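Local coordinates for small nuclear ribonucleoprotein homolog (Pyrobaculum aerophilum, PDB 1M5Q) that probably binds RNA, as an Sm-like protein with an added C-terminal domain whose subunits form a ring-shaped 14-mer assembly, at residues K87-E90 with E91-V94; R120-E123 with E124-R128; E4-N7 with L8-R11; K76-E79 with K80-G84. All blocks are in the same frame, centred on the assembly; numbering follows the deposited sequence.

Contact 1: K87-E90 with E91-V94; sequences KYIE and ETNV. With ACY (acetic acid), chain B.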
# COMPACT_ATOMS: atom_id res chain seq x y z
N LYS H 87 -3.00 -34.27 -42.99
CA LYS H 87 -3.16 -35.37 -42.03
C LYS H 87 -3.57 -34.78 -40.67
O LYS H 87 -2.90 -33.89 -40.15
CB LYS H 87 -1.85 -36.14 -41.85
CG LYS H 87 -1.29 -36.84 -43.07
CD LYS H 87 -0.10 -37.72 -42.71
CE LYS H 87 -0.27 -38.37 -41.32
NZ LYS H 87 -1.51 -39.22 -41.13
N TYR H 88 -4.66 -35.24 -40.09
CA TYR H 88 -5.05 -34.73 -38.80
C TYR H 88 -4.35 -35.73 -37.86
O TYR H 88 -4.38 -36.92 -38.11
CB TYR H 88 -6.57 -34.77 -38.59
CG TYR H 88 -6.94 -34.54 -37.14
CD1 TYR H 88 -6.77 -33.28 -36.53
CD2 TYR H 88 -7.40 -35.60 -36.34
CE1 TYR H 88 -7.06 -33.07 -35.16
CE2 TYR H 88 -7.68 -35.41 -34.98
CZ TYR H 88 -7.51 -34.15 -34.39
OH TYR H 88 -7.80 -33.98 -33.05
N ILE H 89 -3.71 -35.22 -36.81
CA ILE H 89 -3.01 -36.08 -35.88
C ILE H 89 -3.61 -35.93 -34.49
O ILE H 89 -3.29 -34.99 -33.74
CB ILE H 89 -1.52 -35.74 -35.85
CG1 ILE H 89 -0.94 -36.04 -37.23
CG2 ILE H 89 -0.81 -36.55 -34.76
CD1 ILE H 89 0.48 -35.93 -37.28
N GLU H 90 -4.49 -36.89 -34.19
CA GLU H 90 -5.23 -36.96 -32.94
C GLU H 90 -4.32 -36.94 -31.69
O GLU H 90 -4.69 -36.42 -30.65
CB GLU H 90 -6.10 -38.24 -32.95
CG GLU H 90 -7.33 -38.13 -32.06
CD GLU H 90 -8.22 -39.36 -32.10
OE1 GLU H 90 -8.68 -39.74 -33.21
OE2 GLU H 90 -8.47 -39.95 -31.01
N GLU H 91 -3.13 -37.53 -31.81
CA GLU H 91 -2.17 -37.59 -30.72
C GLU H 91 -1.98 -36.21 -30.03
O GLU H 91 -2.00 -36.13 -28.81
CB GLU H 91 -0.82 -38.12 -31.25
CG GLU H 91 -0.05 -38.92 -30.23
CD GLU H 91 1.38 -39.26 -30.65
OE1 GLU H 91 1.62 -39.53 -31.86
OE2 GLU H 91 2.25 -39.29 -29.75
N THR H 92 -1.82 -35.13 -30.80
CA THR H 92 -1.62 -33.77 -30.24
C THR H 92 -2.63 -32.75 -30.74
O THR H 92 -2.53 -31.55 -30.41
CB THR H 92 -0.21 -33.25 -30.57
OG1 THR H 92 0.10 -33.58 -31.94
CG2 THR H 92 0.83 -33.85 -29.60
N ASN H 93 -3.60 -33.22 -31.53
CA ASN H 93 -4.65 -32.36 -32.08
C ASN H 93 -4.03 -31.34 -33.01
O ASN H 93 -4.41 -30.17 -32.99
CB ASN H 93 -5.38 -31.63 -30.94
CG ASN H 93 -6.61 -30.84 -31.43
OD1 ASN H 93 -7.38 -31.32 -32.26
ND2 ASN H 93 -6.80 -29.62 -30.87
N VAL H 94 -3.09 -31.80 -33.83
CA VAL H 94 -2.36 -30.96 -34.78
C VAL H 94 -2.65 -31.44 -36.21
O VAL H 94 -3.01 -32.63 -36.45
CB VAL H 94 -0.82 -31.04 -34.45
CG1 VAL H 94 0.07 -30.52 -35.61
CG2 VAL H 94 -0.54 -30.24 -33.16
C ACY B . 2.71 -32.89 -34.07
O ACY B . 2.16 -32.41 -32.96
OXT ACY B . 3.88 -32.57 -34.59
CH3 ACY B . 1.84 -33.90 -34.76
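The beta hairpin that joins strand 86-89 to strand 94-97 is closed by the antiparallel hydrogen-bonded pair Ile89 and Val94. Ile89 N donates to Val94 O at 2.7 Å, almost in line with the carbonyl bond, and Val94 N returns a longer bond to Ile89 O (3.2 Å). Ile89 O also accepts from Thr92 N at 3.3 Å; the two donors arrive from opposite faces of the carbonyl plane, and Asn93 N adds a weak bond. Because Asn93 and Val94 both face Ile89, the hairpin contains a G1 beta bulge, with Asn93 in the left-handed conformation (phi 64°) usual for this position. Its CG lies anti to the backbone N (chi1 -173°), which brings Asn93 OD1 to within 2.8 Å of Tyr88 OH. The hydroxyl donates to a lone pair in the amide plane, while OD1 lies at the ring edge, and the ring and amide planes stand 75° apart. A phenylalanine at Tyr88 would probably leave Asn93 OD1 without this donor and its amide freer to turn. The Tyr88 ring also packs on Met71 and Ala75 of helix 71-81. On the face of the hairpin carrying Ile89 and Val94 sits an acetic acid molecule, probably from the crystallisation liquor: Thr92 OG1 donates to its O at 2.6 Å, and its CH3 touches Ile89 CD1 at 3.5 Å. Arg102 is a second hydrogen-bond partner of the ligand, and Val114 of a neighbouring subunit packs on Glu91 and Thr92.

Contact 2: R120-E123 with E124-R128; sequences RLFE and EFLKR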
# COMPACT_ATOMS: atom_id res chain seq x y z
N ARG H 120 -3.87 -18.07 -43.95
CA ARG H 120 -5.11 -17.42 -44.35
C ARG H 120 -6.32 -18.28 -44.01
O ARG H 120 -7.36 -17.75 -43.63
CB ARG H 120 -5.14 -17.07 -45.84
CG ARG H 120 -4.54 -15.75 -46.17
CD ARG H 120 -3.06 -15.85 -46.23
NE ARG H 120 -2.38 -14.68 -46.81
CZ ARG H 120 -1.07 -14.51 -46.71
NH1 ARG H 120 -0.37 -15.44 -46.05
NH2 ARG H 120 -0.46 -13.45 -47.24
N LEU H 121 -6.22 -19.61 -44.11
CA LEU H 121 -7.41 -20.44 -43.76
C LEU H 121 -7.67 -20.31 -42.24
O LEU H 121 -8.81 -20.22 -41.79
CB LEU H 121 -7.15 -21.90 -44.02
CG LEU H 121 -8.23 -22.85 -44.54
CD1 LEU H 121 -7.97 -24.23 -43.93
CD2 LEU H 121 -9.63 -22.36 -44.29
N PHE H 122 -6.58 -20.33 -41.48
CA PHE H 122 -6.62 -20.20 -40.02
C PHE H 122 -7.35 -18.93 -39.63
O PHE H 122 -8.28 -18.93 -38.80
CB PHE H 122 -5.17 -20.17 -39.47
CG PHE H 122 -5.08 -20.43 -37.98
CD1 PHE H 122 -4.79 -21.70 -37.50
CD2 PHE H 122 -5.25 -19.40 -37.07
CE1 PHE H 122 -4.64 -21.94 -36.12
CE2 PHE H 122 -5.12 -19.61 -35.70
CZ PHE H 122 -4.81 -20.89 -35.22
N GLU H 123 -6.94 -17.83 -40.26
CA GLU H 123 -7.55 -16.52 -40.02
C GLU H 123 -8.99 -16.49 -40.46
O GLU H 123 -9.81 -15.80 -39.87
CB GLU H 123 -6.76 -15.42 -40.71
CG GLU H 123 -5.43 -15.15 -40.03
CD GLU H 123 -4.37 -14.65 -41.01
OE1 GLU H 123 -4.77 -14.09 -42.08
OE2 GLU H 123 -3.16 -14.81 -40.73
N GLU H 124 -9.35 -17.28 -41.46
CA GLU H 124 -10.74 -17.27 -41.88
C GLU H 124 -11.59 -17.88 -40.75
O GLU H 124 -12.71 -17.40 -40.46
CB GLU H 124 -10.87 -18.01 -43.21
CG GLU H 124 -11.85 -17.37 -44.15
CD GLU H 124 -11.71 -15.85 -44.22
OE1 GLU H 124 -10.63 -15.33 -44.60
OE2 GLU H 124 -12.71 -15.17 -43.90
N PHE H 125 -11.07 -18.91 -40.09
CA PHE H 125 -11.79 -19.49 -38.93
C PHE H 125 -11.88 -18.44 -37.81
O PHE H 125 -12.94 -18.27 -37.20
CB PHE H 125 -11.09 -20.73 -38.34
CG PHE H 125 -11.34 -22.00 -39.08
CD1 PHE H 125 -10.68 -22.27 -40.26
CD2 PHE H 125 -12.24 -22.94 -38.58
CE1 PHE H 125 -10.92 -23.50 -40.96
CE2 PHE H 125 -12.48 -24.15 -39.26
CZ PHE H 125 -11.81 -24.42 -40.45
N LEU H 126 -10.78 -17.74 -37.52
CA LEU H 126 -10.80 -16.72 -36.46
C LEU H 126 -11.77 -15.59 -36.74
O LEU H 126 -12.28 -14.97 -35.82
CB LEU H 126 -9.41 -16.12 -36.23
CG LEU H 126 -8.29 -17.11 -35.91
CD1 LEU H 126 -7.01 -16.34 -35.65
CD2 LEU H 126 -8.67 -17.95 -34.72
N LYS H 127 -12.01 -15.28 -38.02
CA LYS H 127 -12.93 -14.22 -38.34
C LYS H 127 -14.40 -14.65 -38.21
O LYS H 127 -15.28 -13.79 -38.08
CB LYS H 127 -12.66 -13.68 -39.75
CG LYS H 127 -11.36 -12.93 -39.87
CD LYS H 127 -11.23 -12.18 -41.21
CE LYS H 127 -11.03 -13.07 -42.40
NZ LYS H 127 -11.05 -12.30 -43.70
N ARG H 128 -14.68 -15.96 -38.21
CA ARG H 128 -16.07 -16.46 -38.10
C ARG H 128 -16.66 -16.20 -36.72
O ARG H 128 -17.70 -15.49 -36.66
CB ARG H 128 -16.14 -17.97 -38.40
CG ARG H 128 -15.62 -18.35 -39.81
CD ARG H 128 -15.59 -19.89 -40.12
NE ARG H 128 -14.84 -20.11 -41.37
CZ ARG H 128 -14.57 -21.28 -41.94
NH1 ARG H 128 -14.98 -22.41 -41.38
NH2 ARG H 128 -13.84 -21.30 -43.05
O HOH W 1 -8.13 -15.17 -44.36
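Leu121 and Phe125, one turn apart on the C-terminal helix 113-127, lie side by side and point the same way, with Leu121 CD2 3.7 Å from Phe125 CE1. The Phe125 ring also turns its edge to the backbone, CD1 standing 3.2 Å from Leu121 O in the ring plane, while Arg128 NH1 sits over one face, offset toward the rim. The next pair round the helix meets differently: the Phe122 side chain leaves anti to its own backbone nitrogen (chi1 -164°), and the edge of its ring receives Leu126 CD1, 3.8 Å from CE2. Behind these pairs run the i to i+4 bonds of the helix, among them Leu126 N to Phe122 O at 3.1 Å, with the donor in the carbonyl plane. Farther out, the helix meets a neighbouring subunit. Glu123 is held there by Arg102 and Thr92 of that subunit, and Lys127 bridges to its Asp99, with Leu126 packing on its Ile89. Lys127 NZ also makes a salt bridge, weak as a hydrogen bond, to Glu124 OE1 at 3.2 Å. The Glu124 chain bends at chi2 (44°), bringing the carboxylate back along the helix, where one water donates both to Glu124 OE1 (2.5 Å) and to Arg120 O (2.8 Å).

Contact 3: E4-N7 with L8-R11; sequences ELNN and LLGR. With CD (cadmium ion), chain C.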
# COMPACT_ATOMS: atom_id res chain seq x y z
N GLU H 4 0.73 -11.11 -22.16
CA GLU H 4 -0.26 -12.00 -22.77
C GLU H 4 -1.47 -11.16 -23.26
O GLU H 4 -1.98 -11.37 -24.35
CB GLU H 4 -0.74 -13.14 -21.80
CG GLU H 4 0.34 -14.14 -21.28
CD GLU H 4 -0.11 -15.68 -21.14
OE1 GLU H 4 0.40 -16.35 -20.19
OE2 GLU H 4 -0.89 -16.26 -21.97
N LEU H 5 -1.90 -10.18 -22.47
CA LEU H 5 -3.05 -9.33 -22.81
C LEU H 5 -2.77 -8.39 -23.96
O LEU H 5 -3.63 -8.15 -24.84
CB LEU H 5 -3.46 -8.51 -21.60
CG LEU H 5 -4.21 -9.33 -20.55
CD1 LEU H 5 -4.72 -8.40 -19.44
CD2 LEU H 5 -5.37 -10.03 -21.23
N ASN H 6 -1.58 -7.82 -23.96
CA ASN H 6 -1.24 -6.96 -25.07
C ASN H 6 -1.31 -7.79 -26.36
O ASN H 6 -1.51 -7.20 -27.43
CB ASN H 6 0.17 -6.35 -24.92
CG ASN H 6 0.29 -4.99 -25.57
OD1 ASN H 6 -0.23 -3.97 -25.06
ND2 ASN H 6 0.99 -4.94 -26.71
N ASN H 7 -1.16 -9.13 -26.29
CA ASN H 7 -1.25 -9.95 -27.52
C ASN H 7 -2.69 -10.20 -27.97
O ASN H 7 -2.92 -10.79 -29.04
CB ASN H 7 -0.53 -11.30 -27.40
CG ASN H 7 1.01 -11.18 -27.51
OD1 ASN H 7 1.51 -10.40 -28.28
ND2 ASN H 7 1.75 -11.97 -26.72
N LEU H 8 -3.65 -9.72 -27.16
CA LEU H 8 -5.07 -9.88 -27.49
C LEU H 8 -5.73 -8.59 -27.92
O LEU H 8 -6.95 -8.55 -28.03
CB LEU H 8 -5.86 -10.47 -26.30
CG LEU H 8 -5.49 -11.90 -25.96
CD1 LEU H 8 -6.04 -12.22 -24.60
CD2 LEU H 8 -5.95 -12.87 -27.04
N LEU H 9 -4.96 -7.54 -28.19
CA LEU H 9 -5.54 -6.30 -28.67
C LEU H 9 -6.42 -6.55 -29.91
O LEU H 9 -5.99 -7.23 -30.90
CB LEU H 9 -4.45 -5.27 -29.04
CG LEU H 9 -3.65 -4.74 -27.84
CD1 LEU H 9 -2.47 -3.85 -28.33
CD2 LEU H 9 -4.58 -4.02 -26.87
N GLY H 10 -7.63 -5.98 -29.89
CA GLY H 10 -8.57 -6.16 -30.98
C GLY H 10 -9.42 -7.43 -30.78
O GLY H 10 -10.40 -7.65 -31.49
N ARG H 11 -9.07 -8.27 -29.81
CA ARG H 11 -9.84 -9.49 -29.62
C ARG H 11 -10.81 -9.26 -28.48
O ARG H 11 -10.60 -8.43 -27.61
CB ARG H 11 -8.93 -10.69 -29.28
CG ARG H 11 -7.76 -10.87 -30.23
CD ARG H 11 -8.23 -11.28 -31.61
NE ARG H 11 -8.59 -12.70 -31.69
CZ ARG H 11 -7.73 -13.69 -31.93
NH1 ARG H 11 -6.43 -13.46 -32.12
NH2 ARG H 11 -8.18 -14.92 -32.04
CD CD C . 0.42 -18.45 -22.66
O HOH W 2 -4.59 -11.63 -31.02
O HOH W 3 -0.66 -18.70 -25.15
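The flat amide of Asn6 has the Leu9 methyl CD1 over one face, 4.0 Å from both Asn6 OD1 and Asn6 ND2. The carboxylate of Glu4 has a cadmium ion well out of its plane, bound through OE2 at 2.6 Å; OE1 is farther off. The amide of Asn7 is used by another chain: OD1 accepts from Arg72 of a neighbouring subunit. After these residues the backbone leaves helix 2-6 through a type I turn from Asn6 to Leu9 and a type II turn from Leu8 to Arg11, leading into strand 12-17, the first strand of the Sm fold. Leu8 N donates to Leu5 O at 2.8 Å, from above the carbonyl plane, and Arg11 N closes the second turn on Leu8 O. With Leu8 CG anti to the carbonyl carbon (chi1 -66°), the Leu5 and Leu8 side chains cross at an angle, Leu8 CD1 lying 4.1 Å from Leu5 CD2. Leu5 rests on Val30 and Leu8 on Leu27, both of strand 22-30. An alanine at Leu8 is likely to leave a gap beside Leu5 CD2 and over Leu27, with Leu5 less firmly held on that side. A water donates to Asn7 O at 2.7 Å and accepts from Arg11 NH1 at 2.8 Å, and NH1 also pairs with Glu91 of a neighbouring subunit. Glu4 OE2 also accepts from Arg51 of a further subunit, whose His28 binds the same cadmium, so metal and arginine together probably favour an ionised carboxylate and join two subunits here.

Contact 4: K76-E79 with K80-G84; sequences KQAE and KIFPG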
# COMPACT_ATOMS: atom_id res chain seq x y z
N LYS H 76 -10.39 -30.75 -42.44
CA LYS H 76 -11.39 -30.96 -43.47
C LYS H 76 -11.30 -29.86 -44.52
O LYS H 76 -11.20 -30.11 -45.71
CB LYS H 76 -12.79 -30.98 -42.83
CG LYS H 76 -13.95 -31.24 -43.82
CD LYS H 76 -15.28 -31.37 -43.07
CE LYS H 76 -16.45 -31.65 -44.02
NZ LYS H 76 -17.72 -31.84 -43.27
N GLN H 77 -11.30 -28.62 -44.08
CA GLN H 77 -11.26 -27.53 -45.04
C GLN H 77 -9.89 -27.42 -45.71
O GLN H 77 -9.78 -27.02 -46.88
CB GLN H 77 -11.66 -26.23 -44.33
CG GLN H 77 -13.15 -26.19 -43.97
CD GLN H 77 -13.60 -24.80 -43.53
OE1 GLN H 77 -13.00 -23.78 -43.92
NE2 GLN H 77 -14.67 -24.75 -42.73
N ALA H 78 -8.83 -27.76 -44.99
CA ALA H 78 -7.53 -27.69 -45.63
C ALA H 78 -7.41 -28.75 -46.76
O ALA H 78 -6.64 -28.58 -47.69
CB ALA H 78 -6.43 -27.88 -44.63
N GLU H 79 -8.18 -29.83 -46.66
CA GLU H 79 -8.14 -30.91 -47.66
C GLU H 79 -8.70 -30.46 -49.01
O GLU H 79 -8.37 -31.04 -50.02
CB GLU H 79 -8.90 -32.13 -47.15
CG GLU H 79 -9.04 -33.33 -48.12
CD GLU H 79 -7.74 -34.10 -48.30
OE1 GLU H 79 -7.03 -34.30 -47.28
OE2 GLU H 79 -7.44 -34.53 -49.44
N LYS H 80 -9.53 -29.41 -49.03
CA LYS H 80 -10.10 -28.90 -50.28
C LYS H 80 -9.13 -27.97 -50.99
O LYS H 80 -9.27 -27.66 -52.17
CB LYS H 80 -11.39 -28.11 -50.01
CG LYS H 80 -12.40 -28.95 -49.25
CD LYS H 80 -13.66 -28.17 -48.88
CE LYS H 80 -14.36 -28.91 -47.74
NZ LYS H 80 -14.24 -30.41 -47.89
N ILE H 81 -8.13 -27.53 -50.25
CA ILE H 81 -7.17 -26.60 -50.78
C ILE H 81 -5.87 -27.31 -51.09
O ILE H 81 -5.19 -26.94 -52.03
CB ILE H 81 -6.89 -25.50 -49.73
CG1 ILE H 81 -8.20 -24.80 -49.42
CG2 ILE H 81 -5.83 -24.52 -50.20
CD1 ILE H 81 -8.07 -23.74 -48.38
N PHE H 82 -5.52 -28.32 -50.29
CA PHE H 82 -4.26 -29.06 -50.45
C PHE H 82 -4.63 -30.55 -50.55
O PHE H 82 -4.31 -31.36 -49.66
CB PHE H 82 -3.33 -28.83 -49.22
CG PHE H 82 -3.10 -27.36 -48.88
CD1 PHE H 82 -3.71 -26.78 -47.77
CD2 PHE H 82 -2.20 -26.58 -49.63
CE1 PHE H 82 -3.44 -25.46 -47.38
CE2 PHE H 82 -1.91 -25.24 -49.27
CZ PHE H 82 -2.54 -24.69 -48.13
N PRO H 83 -5.37 -30.92 -51.60
CA PRO H 83 -5.80 -32.31 -51.82
C PRO H 83 -4.69 -33.33 -51.55
O PRO H 83 -3.59 -33.21 -52.08
CB PRO H 83 -6.21 -32.32 -53.29
CG PRO H 83 -6.66 -30.98 -53.53
CD PRO H 83 -5.76 -30.06 -52.72
N GLY H 84 -5.03 -34.34 -50.74
CA GLY H 84 -4.11 -35.39 -50.38
C GLY H 84 -2.86 -35.02 -49.59
O GLY H 84 -2.03 -35.90 -49.36
O HOH W 4 -12.69 -32.36 -47.09
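Glu79 reaches forward past the end of helix 71-81 to Gly84: its CG leaves anti to the backbone N (chi1 176°), the chain then bends at chi2, and Gly84 N donates to Glu79 OE2 at 2.7 Å. The bond is nearly straight (169°), though Gly84 N meets OE2 from above the carboxylate plane. Lys76 and Lys80 lie side by side and point the same way, yet their ammonium nitrogens stay 6.0 Å apart. A water between the two turns accepts from Lys80 NZ (2.6 Å) and donates to Lys76 O (3.0 Å); the Lys80 chain runs extended and bends only at chi4, which turns NZ toward this water. Near the end of the helix, Ala78 O accepts from both Ile81 N and Phe82 N, the latter at 2.8 Å. Ile81 sets its CG2 over the centre of the Phe82 ring, 3.7 Å above the plane, while the CB of Ala78 meets Phe82 CD1 from the preceding turn. Helix 71-81 is flanked by strand 86-89, where Val86 touches Ala78 and Glu79, and by helix 113-127, where Leu121 and Phe125 pack on Gln77 and Arg117 lies against Ile81 and Phe82.

Overall arrangement
Along the chain the order is contact 3, contact 4, contact 1, contact 2. Contact 3 belongs to the N-terminal Sm domain, at the helix preceding its five-stranded sheet; the others lie in the C-terminal domain, where helices 71-81 and 113-127 accompany a four-stranded antiparallel sheet. Contact 1 follows contact 4 closely, helix 71-81 leading into strand 86-89, their centres about 15 Å apart. Contacts 2 and 4, about 15 Å between centres, touch: Gln77 packs on Phe125 and probably bonds to Arg128. Contact 2 reaches the Sm domain through Leu126 against Arg11 of contact 3, about 17 Å between centres. Contacts 1, 2 and 3 meet other subunits, consistent with both domains sharing in the 14-mer.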